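Long-range contact in putative phenazine biosynthesis PhzC/PhzF protein (Clostridium difficile, PDB 4DUN), which is probably an isomerase of the PhzF family, with a substrate that is not established: residues I124-C136 / Y160-W173. Sequence-based numbering, arbitrary orientation.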
loop_
_atom_site.group_PDB
_atom_site.type_symbol
_atom_site.label_atom_id
_atom_site.label_comp_id
_atom_site.label_asym_id
_atom_site.label_seq_id
_atom_site.Cartn_x
_atom_site.Cartn_y
_atom_site.Cartn_z
ATOM N N ILE A 124 2.676 -26.493 25.247
ATOM C CA ILE A 124 3.061 -25.706 26.425
ATOM C C ILE A 124 1.808 -25.320 27.218
ATOM O O ILE A 124 0.683 -25.478 26.735
ATOM C CB ILE A 124 3.905 -24.440 26.076
ATOM C CG1 ILE A 124 3.126 -23.454 25.145
ATOM C CG2 ILE A 124 5.295 -24.807 25.520
ATOM C CD1 ILE A 124 3.619 -21.984 25.133
ATOM N N GLU A 125 2.023 -24.788 28.414
ATOM C CA GLU A 125 0.992 -24.240 29.276
ATOM C C GLU A 125 1.259 -22.756 29.396
ATOM O O GLU A 125 2.355 -22.368 29.801
ATOM C CB GLU A 125 0.997 -24.918 30.654
ATOM C CG GLU A 125 0.274 -26.250 30.691
ATOM C CD GLU A 125 0.593 -27.130 31.884
ATOM O OE1 GLU A 125 0.296 -28.346 31.805
ATOM O OE2 GLU A 125 1.156 -26.621 32.884
ATOM N N LEU A 126 0.293 -21.922 29.002
ATOM C CA LEU A 126 0.453 -20.474 29.131
ATOM C C LEU A 126 0.243 -20.053 30.570
ATOM O O LEU A 126 -0.612 -20.620 31.255
ATOM C CB LEU A 126 -0.544 -19.711 28.243
ATOM C CG LEU A 126 -0.427 -19.881 26.737
ATOM C CD1 LEU A 126 -1.552 -19.170 26.050
ATOM C CD2 LEU A 126 0.904 -19.349 26.206
ATOM N N SER A 127 0.975 -19.015 31.005
ATOM C CA SER A 127 0.818 -18.410 32.324
ATOM C C SER A 127 -0.544 -17.697 32.380
ATOM O O SER A 127 -1.040 -17.306 31.317
ATOM C CB SER A 127 1.947 -17.411 32.579
ATOM O OG SER A 127 1.848 -16.307 31.692
ATOM N N PRO A 128 -1.156 -17.471 33.571
ATOM C CA PRO A 128 -2.450 -16.758 33.603
ATOM C C PRO A 128 -2.444 -15.426 32.830
ATOM O O PRO A 128 -3.446 -15.120 32.178
ATOM C CB PRO A 128 -2.687 -16.540 35.097
ATOM C CG PRO A 128 -1.981 -17.684 35.745
ATOM C CD PRO A 128 -0.738 -17.877 34.931
ATOM N N GLN A 129 -1.314 -14.669 32.852
ATOM C CA GLN A 129 -1.170 -13.388 32.138
ATOM C C GLN A 129 -1.165 -13.587 30.617
ATOM O O GLN A 129 -1.817 -12.817 29.905
ATOM C CB GLN A 129 0.105 -12.649 32.564
ATOM C CG GLN A 129 -0.075 -11.808 33.821
ATOM C CD GLN A 129 1.237 -11.255 34.321
ATOM O OE1 GLN A 129 2.059 -11.968 34.907
ATOM N NE2 GLN A 129 1.454 -9.963 34.112
ATOM N N GLN A 130 -0.425 -14.610 30.120
ATOM C CA GLN A 130 -0.365 -14.931 28.690
ATOM C C GLN A 130 -1.721 -15.400 28.188
ATOM O O GLN A 130 -2.115 -15.021 27.090
ATOM C CB GLN A 130 0.705 -15.994 28.396
ATOM C CG GLN A 130 2.129 -15.446 28.388
ATOM C CD GLN A 130 3.175 -16.526 28.382
ATOM O OE1 GLN A 130 2.975 -17.636 28.898
ATOM N NE2 GLN A 130 4.332 -16.212 27.814
ATOM N N ALA A 131 -2.457 -16.190 29.006
ATOM C CA ALA A 131 -3.798 -16.695 28.666
ATOM C C ALA A 131 -4.803 -15.553 28.480
ATOM O O ALA A 131 -5.782 -15.716 27.748
ATOM C CB ALA A 131 -4.292 -17.653 29.742
ATOM N N ASN A 132 -4.578 -14.415 29.165
ATOM C CA ASN A 132 -5.422 -13.232 29.046
ATOM C C ASN A 132 -5.017 -12.378 27.825
ATOM O O ASN A 132 -5.799 -11.532 27.406
ATOM C CB ASN A 132 -5.382 -12.405 30.336
ATOM C CG ASN A 132 -6.174 -13.011 31.486
ATOM O OD1 ASN A 132 -7.005 -13.918 31.311
ATOM N ND2 ASN A 132 -5.956 -12.499 32.695
ATOM N N LEU A 133 -3.818 -12.597 27.248
ATOM C CA LEU A 133 -3.374 -11.809 26.092
ATOM C C LEU A 133 -3.781 -12.421 24.739
ATOM O O LEU A 133 -3.812 -11.699 23.741
ATOM C CB LEU A 133 -1.847 -11.612 26.101
ATOM C CG LEU A 133 -1.245 -10.869 27.310
ATOM C CD1 LEU A 133 0.259 -11.048 27.348
ATOM C CD2 LEU A 133 -1.658 -9.397 27.343
ATOM N N ILE A 134 -4.073 -13.735 24.701
ATOM C CA ILE A 134 -4.379 -14.440 23.444
ATOM C C ILE A 134 -5.788 -14.155 22.881
ATOM O O ILE A 134 -6.011 -14.395 21.690
ATOM C CB ILE A 134 -4.111 -15.964 23.533
ATOM C CG1 ILE A 134 -4.915 -16.632 24.678
ATOM C CG2 ILE A 134 -2.588 -16.238 23.624
ATOM C CD1 ILE A 134 -4.894 -18.148 24.630
ATOM N N GLY A 135 -6.700 -13.648 23.711
ATOM C CA GLY A 135 -8.043 -13.264 23.291
ATOM C C GLY A 135 -8.939 -14.382 22.801
ATOM O O GLY A 135 -9.739 -14.176 21.883
ATOM N N CYS A 136 -8.779 -15.584 23.385
ATOM C CA CYS A 136 -9.570 -16.780 23.080
ATOM C C CYS A 136 -9.265 -17.838 24.126
ATOM O O CYS A 136 -8.344 -17.659 24.928
ATOM C CB CYS A 136 -9.291 -17.290 21.659
ATOM S SG CYS A 136 -7.591 -17.868 21.400
ATOM N N TYR A 160 -12.458 -15.249 15.023
ATOM C CA TYR A 160 -11.413 -14.550 15.755
ATOM C C TYR A 160 -11.135 -13.160 15.183
ATOM O O TYR A 160 -11.049 -12.990 13.973
ATOM C CB TYR A 160 -10.143 -15.397 15.746
ATOM C CG TYR A 160 -9.053 -14.903 16.669
ATOM C CD1 TYR A 160 -8.047 -14.057 16.201
ATOM C CD2 TYR A 160 -8.971 -15.353 17.983
ATOM C CE1 TYR A 160 -7.034 -13.605 17.048
ATOM C CE2 TYR A 160 -7.935 -14.948 18.822
ATOM C CZ TYR A 160 -6.966 -14.075 18.348
ATOM O OH TYR A 160 -5.938 -13.684 19.167
ATOM N N LYS A 161 -11.030 -12.167 16.079
ATOM C CA LYS A 161 -10.741 -10.783 15.742
ATOM C C LYS A 161 -9.544 -10.384 16.570
ATOM O O LYS A 161 -9.623 -10.361 17.809
ATOM C CB LYS A 161 -11.957 -9.851 15.972
ATOM C CG LYS A 161 -13.237 -10.270 15.247
ATOM C CD LYS A 161 -13.172 -10.082 13.728
ATOM C CE LYS A 161 -14.391 -10.641 13.026
ATOM N NZ LYS A 161 -14.308 -12.117 12.845
ATOM N N PRO A 162 -8.392 -10.168 15.910
ATOM C CA PRO A 162 -7.172 -9.878 16.674
ATOM C C PRO A 162 -7.181 -8.517 17.358
ATOM O O PRO A 162 -7.704 -7.530 16.826
ATOM C CB PRO A 162 -6.062 -9.950 15.614
ATOM C CG PRO A 162 -6.761 -9.602 14.324
ATOM C CD PRO A 162 -8.134 -10.200 14.453
ATOM N N ASN A 163 -6.597 -8.491 18.561
ATOM C CA ASN A 163 -6.344 -7.293 19.353
ATOM C C ASN A 163 -4.834 -7.156 19.327
ATOM O O ASN A 163 -4.154 -7.817 20.114
ATOM C CB ASN A 163 -6.923 -7.440 20.770
ATOM C CG ASN A 163 -6.765 -6.208 21.636
ATOM O OD1 ASN A 163 -5.732 -5.524 21.641
ATOM N ND2 ASN A 163 -7.759 -5.947 22.462
ATOM N N TYR A 164 -4.289 -6.394 18.357
ATOM C CA TYR A 164 -2.830 -6.352 18.175
ATOM C C TYR A 164 -2.069 -5.783 19.361
ATOM O O TYR A 164 -0.953 -6.247 19.603
ATOM C CB TYR A 164 -2.420 -5.638 16.888
ATOM C CG TYR A 164 -2.888 -6.368 15.653
ATOM C CD1 TYR A 164 -2.379 -7.625 15.325
ATOM C CD2 TYR A 164 -3.899 -5.846 14.852
ATOM C CE1 TYR A 164 -2.822 -8.315 14.198
ATOM C CE2 TYR A 164 -4.351 -6.526 13.723
ATOM C CZ TYR A 164 -3.805 -7.758 13.396
ATOM O OH TYR A 164 -4.265 -8.439 12.297
ATOM N N ALA A 165 -2.671 -4.849 20.122
ATOM C CA ALA A 165 -2.047 -4.257 21.314
ATOM C C ALA A 165 -1.760 -5.347 22.353
ATOM O O ALA A 165 -0.662 -5.386 22.911
ATOM C CB ALA A 165 -2.942 -3.174 21.907
ATOM N N GLN A 166 -2.723 -6.259 22.558
ATOM C CA GLN A 166 -2.592 -7.376 23.490
ATOM C C GLN A 166 -1.605 -8.430 22.955
ATOM O O GLN A 166 -0.744 -8.886 23.706
ATOM C CB GLN A 166 -3.966 -8.013 23.785
ATOM C CG GLN A 166 -4.919 -7.118 24.589
ATOM C CD GLN A 166 -4.515 -6.990 26.037
ATOM O OE1 GLN A 166 -3.595 -6.242 26.386
ATOM N NE2 GLN A 166 -5.206 -7.705 26.913
ATOM N N LEU A 167 -1.702 -8.777 21.655
ATOM C CA LEU A 167 -0.827 -9.767 21.022
ATOM C C LEU A 167 0.646 -9.308 21.004
ATOM O O LEU A 167 1.535 -10.144 21.153
ATOM C CB LEU A 167 -1.317 -10.116 19.604
ATOM C CG LEU A 167 -2.704 -10.804 19.495
ATOM C CD1 LEU A 167 -3.066 -11.048 18.035
ATOM C CD2 LEU A 167 -2.765 -12.110 20.302
ATOM N N ARG A 168 0.905 -7.988 20.907
ATOM C CA ARG A 168 2.271 -7.455 20.944
ATOM C C ARG A 168 2.972 -7.744 22.286
ATOM O O ARG A 168 4.203 -7.750 22.340
ATOM C CB ARG A 168 2.271 -5.947 20.685
ATOM C CG ARG A 168 2.354 -5.599 19.222
ATOM C CD ARG A 168 2.643 -4.126 18.981
ATOM N NE ARG A 168 1.537 -3.253 19.378
ATOM C CZ ARG A 168 0.477 -2.969 18.625
ATOM N NH1 ARG A 168 0.336 -3.525 17.428
ATOM N NH2 ARG A 168 -0.451 -2.130 19.065
ATOM N N LYS A 169 2.190 -7.982 23.358
ATOM C CA LYS A 169 2.707 -8.264 24.699
ATOM C C LYS A 169 3.201 -9.721 24.828
ATOM O O LYS A 169 3.883 -10.033 25.807
ATOM C CB LYS A 169 1.656 -7.934 25.779
ATOM C CG LYS A 169 1.377 -6.438 25.913
ATOM C CD LYS A 169 0.239 -6.152 26.886
ATOM C CE LYS A 169 -0.233 -4.725 26.791
ATOM N NZ LYS A 169 -1.387 -4.471 27.696
ATOM N N LEU A 170 2.904 -10.592 23.827
ATOM C CA LEU A 170 3.374 -11.982 23.780
ATOM C C LEU A 170 4.728 -12.011 23.038
ATOM O O LEU A 170 4.837 -12.559 21.929
ATOM C CB LEU A 170 2.331 -12.902 23.093
ATOM C CG LEU A 170 0.963 -13.025 23.763
ATOM C CD1 LEU A 170 -0.076 -13.455 22.761
ATOM C CD2 LEU A 170 0.997 -13.995 24.946
ATOM N N THR A 171 5.752 -11.394 23.669
ATOM C CA THR A 171 7.110 -11.183 23.147
ATOM C C THR A 171 7.936 -12.462 22.923
ATOM O O THR A 171 8.956 -12.398 22.235
ATOM C CB THR A 171 7.892 -10.238 24.080
ATOM O OG1 THR A 171 7.841 -10.731 25.425
ATOM C CG2 THR A 171 7.378 -8.796 24.021
ATOM N N ASP A 172 7.507 -13.610 23.468
ATOM C CA ASP A 172 8.225 -14.879 23.304
ATOM C C ASP A 172 8.103 -15.464 21.883
ATOM O O ASP A 172 8.876 -16.358 21.549
ATOM C CB ASP A 172 7.719 -15.917 24.322
ATOM C CG ASP A 172 8.625 -16.182 25.505
ATOM O OD1 ASP A 172 9.575 -15.386 25.724
ATOM O OD2 ASP A 172 8.374 -17.173 26.231
ATOM N N TRP A 173 7.157 -14.963 21.056
ATOM C CA TRP A 173 6.895 -15.501 19.714
ATOM C C TRP A 173 6.883 -14.414 18.626
ATOM O O TRP A 173 6.601 -13.254 18.925
ATOM C CB TRP A 173 5.558 -16.277 19.718
ATOM C CG TRP A 173 5.583 -17.427 20.685
ATOM C CD1 TRP A 173 6.166 -18.646 20.491
ATOM C CD2 TRP A 173 5.158 -17.400 22.057
ATOM N NE1 TRP A 173 6.068 -19.406 21.633
ATOM C CE2 TRP A 173 5.472 -18.659 22.617
ATOM C CE3 TRP A 173 4.496 -16.448 22.856
ATOM C CZ2 TRP A 173 5.173 -18.982 23.947
ATOM C CZ3 TRP A 173 4.192 -16.772 24.171
ATOM C CH2 TRP A 173 4.521 -18.028 24.703
HETATM O O HOH W 1 6.343 -18.781 27.413
HETATM O O HOH W 2 -9.265 -11.689 20.461
#
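Tyr160 OH donates to Ile134 O at 2.6 Å, the one direct hydrogen bond between 124-136 and 160-173. With CG anti to the backbone N (chi1 -170°), the phenol reaches the carbonyl just past helix 128-133; its oxygen lies 29° out of that carbonyl's plane. Gly135, lacking a CB, takes positive phi without strain where the helix ends, and a water joins its O to Lys161 O. Cys136 then sets SG obliquely beside the tyrosine ring, 3.9 Å from Tyr160 CE2.

The middle is mostly apolar. Leucine's two methyls let Leu133 touch several neighbours: CD1 lies 3.9 Å from Leu170 CD2, the two side chains running antiparallel, while CD2 meets Gln166 and the aliphatic part of Lys169. Lys169 NZ is held by Gln166 OE1, nearly in line with the C=O.

At the other end, Ser127 and Gln130 form a capping box: Ser127 OG accepts from Gln130 N, and Gln130 OE1 takes Ser127 N in plane on a lone pair (3.2 Å). Gln130 NE2 lies obliquely by Trp173, 3.6 Å from CH2, and is water-linked to Asp172 OD2. Ile124 CD1 meets the same indole, whose NE1 bonds Ser143.

Ile134 and Trp173, one from each segment, rest on strand 147-150, Leu167 and Leu170 on its parallel neighbour 176-181.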